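Local coordinates for protein tRNA (Adenine(22)-N(1))-methyltransferase (Mycoplasma capricolum subsp. capricolum, PDB 6QE6) that probably methylates N1 of adenine 22 in tRNA, and binds the cofactor product S-adenosyl-L-homocysteine, at residues I220-N224 / I225-E229; E207-I210 / S211-T214; T140-K143 / N144-W148. All coordinates share one frame; numbering follows the deposited sequence.

Interaction 1 of 3, residues I220-N224 / I225-E229; sequences INPNN and IKYLE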
loop_
_atom_site.group_PDB
_atom_site.type_symbol
_atom_site.label_atom_id
_atom_site.label_comp_id
_atom_site.label_asym_id
_atom_site.label_seq_id
_atom_site.Cartn_x
_atom_site.Cartn_y
_atom_site.Cartn_z
ATOM N N ILE A 220 27.870 6.267 16.687
ATOM C CA ILE A 220 27.232 6.762 17.878
ATOM C C ILE A 220 27.816 6.039 19.077
ATOM O O ILE A 220 28.475 5.004 18.956
ATOM C CB ILE A 220 25.706 6.586 17.809
ATOM C CG1 ILE A 220 25.348 5.102 17.861
ATOM C CG2 ILE A 220 25.160 7.253 16.544
ATOM C CD1 ILE A 220 23.891 4.836 17.580
ATOM N N ASN A 221 27.551 6.593 20.247
ATOM C CA ASN A 221 28.088 6.141 21.520
ATOM C C ASN A 221 27.364 4.878 21.970
ATOM O O ASN A 221 26.134 4.858 21.998
ATOM C CB ASN A 221 27.908 7.253 22.536
ATOM C CG ASN A 221 28.667 7.023 23.815
ATOM O OD1 ASN A 221 28.659 5.928 24.394
ATOM N ND2 ASN A 221 29.293 8.086 24.300
ATOM N N PRO A 222 28.079 3.815 22.351
ATOM C CA PRO A 222 27.387 2.579 22.765
ATOM C C PRO A 222 26.493 2.741 23.993
ATOM O O PRO A 222 25.714 1.827 24.283
ATOM C CB PRO A 222 28.537 1.599 23.039
ATOM C CG PRO A 222 29.716 2.183 22.339
ATOM C CD PRO A 222 29.541 3.666 22.397
ATOM N N ASN A 223 26.570 3.857 24.711
ATOM C CA ASN A 223 25.682 4.119 25.837
ATOM C C ASN A 223 24.413 4.868 25.440
ATOM O O ASN A 223 23.517 5.028 26.275
ATOM C CB ASN A 223 26.427 4.909 26.913
ATOM C CG ASN A 223 27.579 4.126 27.503
ATOM O OD1 ASN A 223 27.419 2.963 27.888
ATOM N ND2 ASN A 223 28.753 4.750 27.565
ATOM N N ASN A 224 24.332 5.359 24.209
ATOM C CA ASN A 224 23.080 5.884 23.693
ATOM C C ASN A 224 22.085 4.732 23.568
ATOM O O ASN A 224 22.452 3.617 23.176
ATOM C CB ASN A 224 23.332 6.559 22.337
ATOM C CG ASN A 224 22.169 7.421 21.856
ATOM O OD1 ASN A 224 21.015 7.225 22.242
ATOM N ND2 ASN A 224 22.479 8.378 20.986
ATOM N N ILE A 225 20.827 4.993 23.938
ATOM C CA ILE A 225 19.802 3.961 23.813
ATOM C C ILE A 225 19.578 3.569 22.350
ATOM O O ILE A 225 19.142 2.443 22.077
ATOM C CB ILE A 225 18.484 4.413 24.502
ATOM C CG1 ILE A 225 17.712 3.200 25.020
ATOM C CG2 ILE A 225 17.599 5.216 23.564
ATOM C CD1 ILE A 225 18.303 2.595 26.290
ATOM N N LYS A 226 19.895 4.463 21.398
ATOM C CA LYS A 226 19.721 4.135 19.981
ATOM C C LYS A 226 20.652 3.008 19.549
ATOM O O LYS A 226 20.278 2.200 18.690
ATOM C CB LYS A 226 19.941 5.374 19.096
ATOM C CG LYS A 226 18.680 6.208 18.884
ATOM C CD LYS A 226 17.971 5.837 17.558
ATOM C CE LYS A 226 16.431 5.821 17.673
ATOM N NZ LYS A 226 15.792 4.745 16.836
ATOM N N TYR A 227 21.855 2.937 20.136
ATOM C CA TYR A 227 22.787 1.855 19.828
ATOM C C TYR A 227 22.163 0.503 20.143
ATOM O O TYR A 227 22.228 -0.433 19.340
ATOM C CB TYR A 227 24.084 2.045 20.622
ATOM C CG TYR A 227 25.202 1.088 20.259
ATOM C CD1 TYR A 227 25.206 -0.224 20.717
ATOM C CD2 TYR A 227 26.271 1.509 19.463
ATOM C CE1 TYR A 227 26.236 -1.107 20.378
ATOM C CE2 TYR A 227 27.310 0.642 19.124
ATOM C CZ TYR A 227 27.286 -0.665 19.591
ATOM O OH TYR A 227 28.314 -1.528 19.262
ATOM N N LEU A 228 21.566 0.383 21.326
ATOM C CA LEU A 228 20.909 -0.861 21.706
ATOM C C LEU A 228 19.789 -1.195 20.732
ATOM O O LEU A 228 19.701 -2.322 20.233
ATOM C CB LEU A 228 20.381 -0.740 23.135
ATOM C CG LEU A 228 19.486 -1.857 23.657
ATOM C CD1 LEU A 228 20.276 -3.159 23.808
ATOM C CD2 LEU A 228 18.875 -1.431 24.983
ATOM N N GLU A 229 18.943 -0.204 20.424
ATOM C CA GLU A 229 17.818 -0.405 19.511
ATOM C C GLU A 229 18.290 -0.796 18.116
ATOM O O GLU A 229 17.710 -1.694 17.488
ATOM C CB GLU A 229 16.966 0.866 19.455
ATOM C CG GLU A 229 16.229 1.127 20.769
ATOM C CD GLU A 229 15.622 2.518 20.876
ATOM O OE1 GLU A 229 14.895 2.759 21.873
ATOM O OE2 GLU A 229 15.871 3.363 19.981
#
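The ring of Tyr227 is roofed chiefly by a backbone carbon: Pro222 CA stands 3.9 Å from the ring centroid, over the face, a CH-pi contact displaced toward the rim on the CG and CD2 side. With CG anti to the backbone N (chi1 -172°), Tyr227 turns its ring back against the loop, onto Pro222. Ile220 comes in near the plane of the same ring, at its edge, where Ile220 CG1 lies 4.0 Å from Tyr227 CD2. The end of that chain, CD1, goes on to the start of the helix and sits 3.8 Å from Tyr227 N.

The residues between form a type I turn, Asn221 to Asn224, closed by Asn224 N to Asn221 O at 2.9 Å and overlapped by an Asx turn in which Asn221 OD1 accepts from Asn223 N at 3.0 Å. The turn delivers Asn224 to the N-cap of helix 225-244. Asn224 OD1 takes Lys226 N at 3.1 Å; the N-H points straight at the oxygen (179°), yet the donor lies well above the amide plane, 55° out of it. Tyr227 N reaches Asn224 O only weakly. Within the first turn, Lys226 NZ forms a salt bridge with Glu229 OE2 at 3.4 Å.

Interaction 2 of 3, residues E207-I210 / S211-T214; sequences ENEI and SNLT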
loop_
_atom_site.group_PDB
_atom_site.type_symbol
_atom_site.label_atom_id
_atom_site.label_comp_id
_atom_site.label_asym_id
_atom_site.label_seq_id
_atom_site.Cartn_x
_atom_site.Cartn_y
_atom_site.Cartn_z
ATOM N N GLU A 207 19.746 -7.085 3.665
ATOM C CA GLU A 207 21.177 -7.078 3.938
ATOM C C GLU A 207 21.742 -5.669 3.791
ATOM O O GLU A 207 22.582 -5.250 4.593
ATOM C CB GLU A 207 21.900 -8.078 3.024
ATOM C CG GLU A 207 21.186 -9.417 2.944
ATOM C CD GLU A 207 22.022 -10.630 3.367
ATOM O OE1 GLU A 207 22.674 -10.584 4.441
ATOM O OE2 GLU A 207 21.988 -11.657 2.639
ATOM N N ASN A 208 21.248 -4.895 2.816
ATOM C CA ASN A 208 21.726 -3.519 2.707
ATOM C C ASN A 208 21.275 -2.675 3.897
ATOM O O ASN A 208 22.003 -1.762 4.319
ATOM C CB ASN A 208 21.273 -2.871 1.396
ATOM C CG ASN A 208 21.985 -1.523 1.135
ATOM O OD1 ASN A 208 23.221 -1.458 1.068
ATOM N ND2 ASN A 208 21.204 -0.446 1.009
ATOM N N GLU A 209 20.095 -2.982 4.460
ATOM C CA GLU A 209 19.662 -2.330 5.689
ATOM C C GLU A 209 20.613 -2.637 6.847
ATOM O O GLU A 209 20.930 -1.752 7.654
ATOM C CB GLU A 209 18.227 -2.758 6.020
ATOM C CG GLU A 209 17.362 -1.657 6.605
ATOM C CD GLU A 209 17.368 -0.387 5.757
ATOM O OE1 GLU A 209 16.801 -0.404 4.637
ATOM O OE2 GLU A 209 17.947 0.634 6.207
ATOM N N ILE A 210 21.097 -3.877 6.942
ATOM C CA ILE A 210 22.062 -4.208 7.990
ATOM C C ILE A 210 23.344 -3.399 7.815
ATOM O O ILE A 210 23.909 -2.896 8.792
ATOM C CB ILE A 210 22.347 -5.723 8.013
ATOM C CG1 ILE A 210 21.144 -6.496 8.539
ATOM C CG2 ILE A 210 23.552 -6.037 8.896
ATOM C CD1 ILE A 210 21.387 -7.993 8.644
ATOM N N SER A 211 23.810 -3.238 6.570
ATOM C CA SER A 211 25.023 -2.451 6.327
ATOM C C SER A 211 24.848 -1.011 6.776
ATOM O O SER A 211 25.737 -0.430 7.408
ATOM C CB SER A 211 25.395 -2.478 4.847
ATOM O OG SER A 211 25.732 -3.789 4.474
ATOM N N ASN A 212 23.716 -0.406 6.436
ATOM C CA ASN A 212 23.516 0.980 6.831
ATOM C C ASN A 212 23.486 1.109 8.351
ATOM O O ASN A 212 24.089 2.032 8.912
ATOM C CB ASN A 212 22.248 1.523 6.171
ATOM C CG ASN A 212 22.399 1.687 4.649
ATOM O OD1 ASN A 212 23.505 1.902 4.129
ATOM N ND2 ASN A 212 21.285 1.588 3.934
ATOM N N LEU A 213 22.854 0.149 9.037
ATOM C CA LEU A 213 22.789 0.174 10.500
ATOM C C LEU A 213 24.166 -0.036 11.134
ATOM O O LEU A 213 24.483 0.560 12.173
ATOM C CB LEU A 213 21.809 -0.892 10.992
ATOM C CG LEU A 213 20.331 -0.719 10.645
ATOM C CD1 LEU A 213 19.524 -1.947 11.107
ATOM C CD2 LEU A 213 19.800 0.580 11.261
ATOM N N THR A 214 24.988 -0.893 10.531
ATOM C CA THR A 214 26.349 -1.102 11.018
ATOM C C THR A 214 27.181 0.184 10.940
ATOM O O THR A 214 27.929 0.504 11.873
ATOM C CB THR A 214 26.999 -2.232 10.217
ATOM O OG1 THR A 214 26.187 -3.408 10.326
ATOM C CG2 THR A 214 28.408 -2.533 10.730
#
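Ser211, first of the second segment, bonds through its backbone N to Glu207 O, and its hydroxyl OG leans back to the same oxygen at 3.5 Å, a weak bond. The carboxylate of Glu207 is engaged elsewhere: its OE1 forms a salt bridge with Arg238 on helix 225-244.

At Asn212 the backbone N binds Asn208 O, 3.0 Å away. The two asparagine side chains meet on the outer side of the helix, with Asn208 ND2 and Asn212 ND2 3.6 Å apart and the amide planes turned 76° to each other, so the groups do not stack. Asn208 CG is anti to its own N (chi1 -169°), which carries the amide along the helix toward Asn212. Glu209 bends at chi2, and its OE2 approaches no nearer than 4.1 Å to Asn212 ND2, with the carboxylate and amide planes steeply inclined to each other.

Each of these backbone bonds spans four residues, the repeat of an alpha-helix, here the long helix 200-217 that pairs with helix 225-244 as a hairpin. Leu213 continues the series: its N binds Glu209 O, and its CG lies close to the same oxygen (3.2 Å). Leu213 touches Ile234 of the partner helix, while Ile210 meets Ile237 and Arg238.

Thr214 grips Ile210 O twice, through N at 2.9 Å and through OG1 at 2.8 Å. The hydroxyl donates from above the carbonyl plane, 41° out of it, whereas the N-H donor is tilted much less.

Interaction 3 of 3, residues T140-K143 / N144-W148; sequences TSVK and NLRLW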
loop_
_atom_site.group_PDB
_atom_site.type_symbol
_atom_site.label_atom_id
_atom_site.label_comp_id
_atom_site.label_asym_id
_atom_site.label_seq_id
_atom_site.Cartn_x
_atom_site.Cartn_y
_atom_site.Cartn_z
ATOM N N THR A 140 7.266 3.465 1.893
ATOM C CA THR A 140 8.051 3.134 3.068
ATOM C C THR A 140 7.550 1.800 3.597
ATOM O O THR A 140 6.418 1.395 3.319
ATOM C CB THR A 140 7.971 4.218 4.163
ATOM O OG1 THR A 140 6.612 4.374 4.627
ATOM C CG2 THR A 140 8.531 5.558 3.639
ATOM N N SER A 141 8.424 1.109 4.332
ATOM C CA SER A 141 8.077 -0.181 4.911
ATOM C C SER A 141 6.810 -0.063 5.754
ATOM O O SER A 141 6.510 0.993 6.312
ATOM C CB SER A 141 9.236 -0.695 5.755
ATOM O OG SER A 141 9.473 0.227 6.796
ATOM N N VAL A 142 6.053 -1.154 5.832
ATOM C CA VAL A 142 4.659 -1.075 6.259
ATOM C C VAL A 142 4.385 -1.855 7.538
ATOM O O VAL A 142 3.286 -2.380 7.723
ATOM C CB VAL A 142 3.729 -1.551 5.127
ATOM C CG1 VAL A 142 3.827 -0.598 3.964
ATOM C CG2 VAL A 142 4.071 -2.973 4.682
ATOM N N LYS A 143 5.358 -1.920 8.445
ATOM C CA LYS A 143 5.128 -2.608 9.715
ATOM C C LYS A 143 3.901 -2.050 10.446
ATOM O O LYS A 143 3.137 -2.800 11.055
ATOM C CB LYS A 143 6.382 -2.516 10.591
ATOM C CG LYS A 143 6.092 -2.455 12.079
ATOM C CD LYS A 143 6.932 -3.445 12.875
ATOM C CE LYS A 143 6.717 -3.270 14.375
ATOM N NZ LYS A 143 7.839 -3.856 15.146
ATOM N N ASN A 144 3.686 -0.740 10.377
ATOM C CA ASN A 144 2.536 -0.150 11.046
ATOM C C ASN A 144 1.231 -0.503 10.333
ATOM O O ASN A 144 0.189 -0.575 10.978
ATOM C CB ASN A 144 2.725 1.373 11.161
ATOM C CG ASN A 144 3.069 2.056 9.780
ATOM O OD1 ASN A 144 3.428 1.368 8.799
ATOM N ND2 ASN A 144 2.970 3.406 9.722
ATOM N N LEU A 145 1.259 -0.742 9.017
ATOM C CA LEU A 145 0.055 -1.188 8.320
ATOM C C LEU A 145 -0.271 -2.652 8.612
ATOM O O LEU A 145 -1.450 -3.029 8.626
ATOM C CB LEU A 145 0.190 -0.983 6.804
ATOM C CG LEU A 145 0.552 0.429 6.333
ATOM C CD1 LEU A 145 0.423 0.601 4.810
ATOM C CD2 LEU A 145 -0.301 1.452 7.088
ATOM N N ARG A 146 0.748 -3.492 8.835
ATOM C CA ARG A 146 0.479 -4.881 9.174
ATOM C C ARG A 146 -0.070 -4.990 10.596
ATOM O O ARG A 146 -0.986 -5.779 10.859
ATOM C CB ARG A 146 1.750 -5.716 8.986
ATOM C CG ARG A 146 2.076 -6.000 7.506
ATOM C CD ARG A 146 3.211 -7.016 7.285
ATOM N NE ARG A 146 4.462 -6.396 7.653
ATOM C CZ ARG A 146 5.416 -6.017 6.808
ATOM N NH1 ARG A 146 5.318 -6.223 5.501
ATOM N NH2 ARG A 146 6.492 -5.439 7.305
ATOM N N LEU A 147 0.464 -4.183 11.516
ATOM C CA LEU A 147 -0.060 -4.116 12.875
ATOM C C LEU A 147 -1.520 -3.697 12.867
ATOM O O LEU A 147 -2.346 -4.250 13.602
ATOM C CB LEU A 147 0.767 -3.115 13.681
ATOM C CG LEU A 147 1.066 -3.303 15.169
ATOM C CD1 LEU A 147 1.133 -4.779 15.564
ATOM C CD2 LEU A 147 2.398 -2.610 15.476
ATOM N N TRP A 148 -1.841 -2.702 12.047
ATOM C CA TRP A 148 -3.214 -2.272 11.876
ATOM C C TRP A 148 -4.098 -3.427 11.419
ATOM O O TRP A 148 -5.137 -3.704 12.032
ATOM C CB TRP A 148 -3.260 -1.121 10.881
ATOM C CG TRP A 148 -4.620 -0.582 10.699
ATOM C CD1 TRP A 148 -5.266 0.301 11.513
ATOM C CD2 TRP A 148 -5.526 -0.888 9.633
ATOM N NE1 TRP A 148 -6.522 0.566 11.017
ATOM C CE2 TRP A 148 -6.708 -0.153 9.865
ATOM C CE3 TRP A 148 -5.456 -1.712 8.507
ATOM C CZ2 TRP A 148 -7.809 -0.201 8.995
ATOM C CZ3 TRP A 148 -6.552 -1.765 7.650
ATOM C CH2 TRP A 148 -7.716 -1.013 7.905
HETATM O O HOH W 1 7.775 -3.623 6.019
#
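Val142, the N-cap residue of helix 143-151, divides its two methyls between Leu145 and Arg146; the helix follows strand 133-138 of the mixed sheet in this methyltransferase's Rossmann-like domain. Its CG1 runs toward Leu145, meeting CD1 at 3.7 Å, and the two side chains cross obliquely. The other branch, CG2, stands between the backbone N and the carbonyl carbon. From there it lies over one face of the Arg146 guanidinium, 3.5 Å above the plane and shifted to the rim, nearest NH1. Valine and arginine chains meet at about a right angle.

A bend at chi3 (-72°) folds the arginine back along the first turn. Its polar end is held from several directions: NH1 forms a salt bridge with Glu159, and NE donates to Ile188 O, which should limit rotation of the group. In the surrounding fold, Val142 touches Trp170 of strand 168-175, and Leu145 packs on Ile120 of helix 117-124.

In the backbone, Val142 O accepts from Arg146 N at 3.0 Å, nearly along the C=O axis, and more weakly from Leu145 N. A chi1 of 52° brings Asn144 OD1 back to 3.6 Å from Val142 C, and the same oxygen accepts weakly from Leu145 N. A water bridges the segments, accepting from Val142 N at 3.0 Å and from Arg146 NH2 at 2.6 Å.

Interactions 1 and 2 belong to one helical hairpin: 207-214 lies on its first helix, 200-217, and 220-229 spans the connecting loop and the start of the second, 225-244. Their centres are 16 Å apart and their nearest atoms about 7 Å; they do not touch and are linked along the chain by the end of helix 200-217 and the residues just after it. Interaction 3 belongs instead to the sheet-bearing part of the chain, its centre 20 Å from that of interaction 2 and 25 Å from that of interaction 1. None forms part of the cofactor pocket; in interaction 3 the side chain of Leu145 is still about 13 Å from the bound S-adenosyl-L-homocysteine. Interactions 1 and 2 are surface contacts, whereas interaction 3 is partly buried.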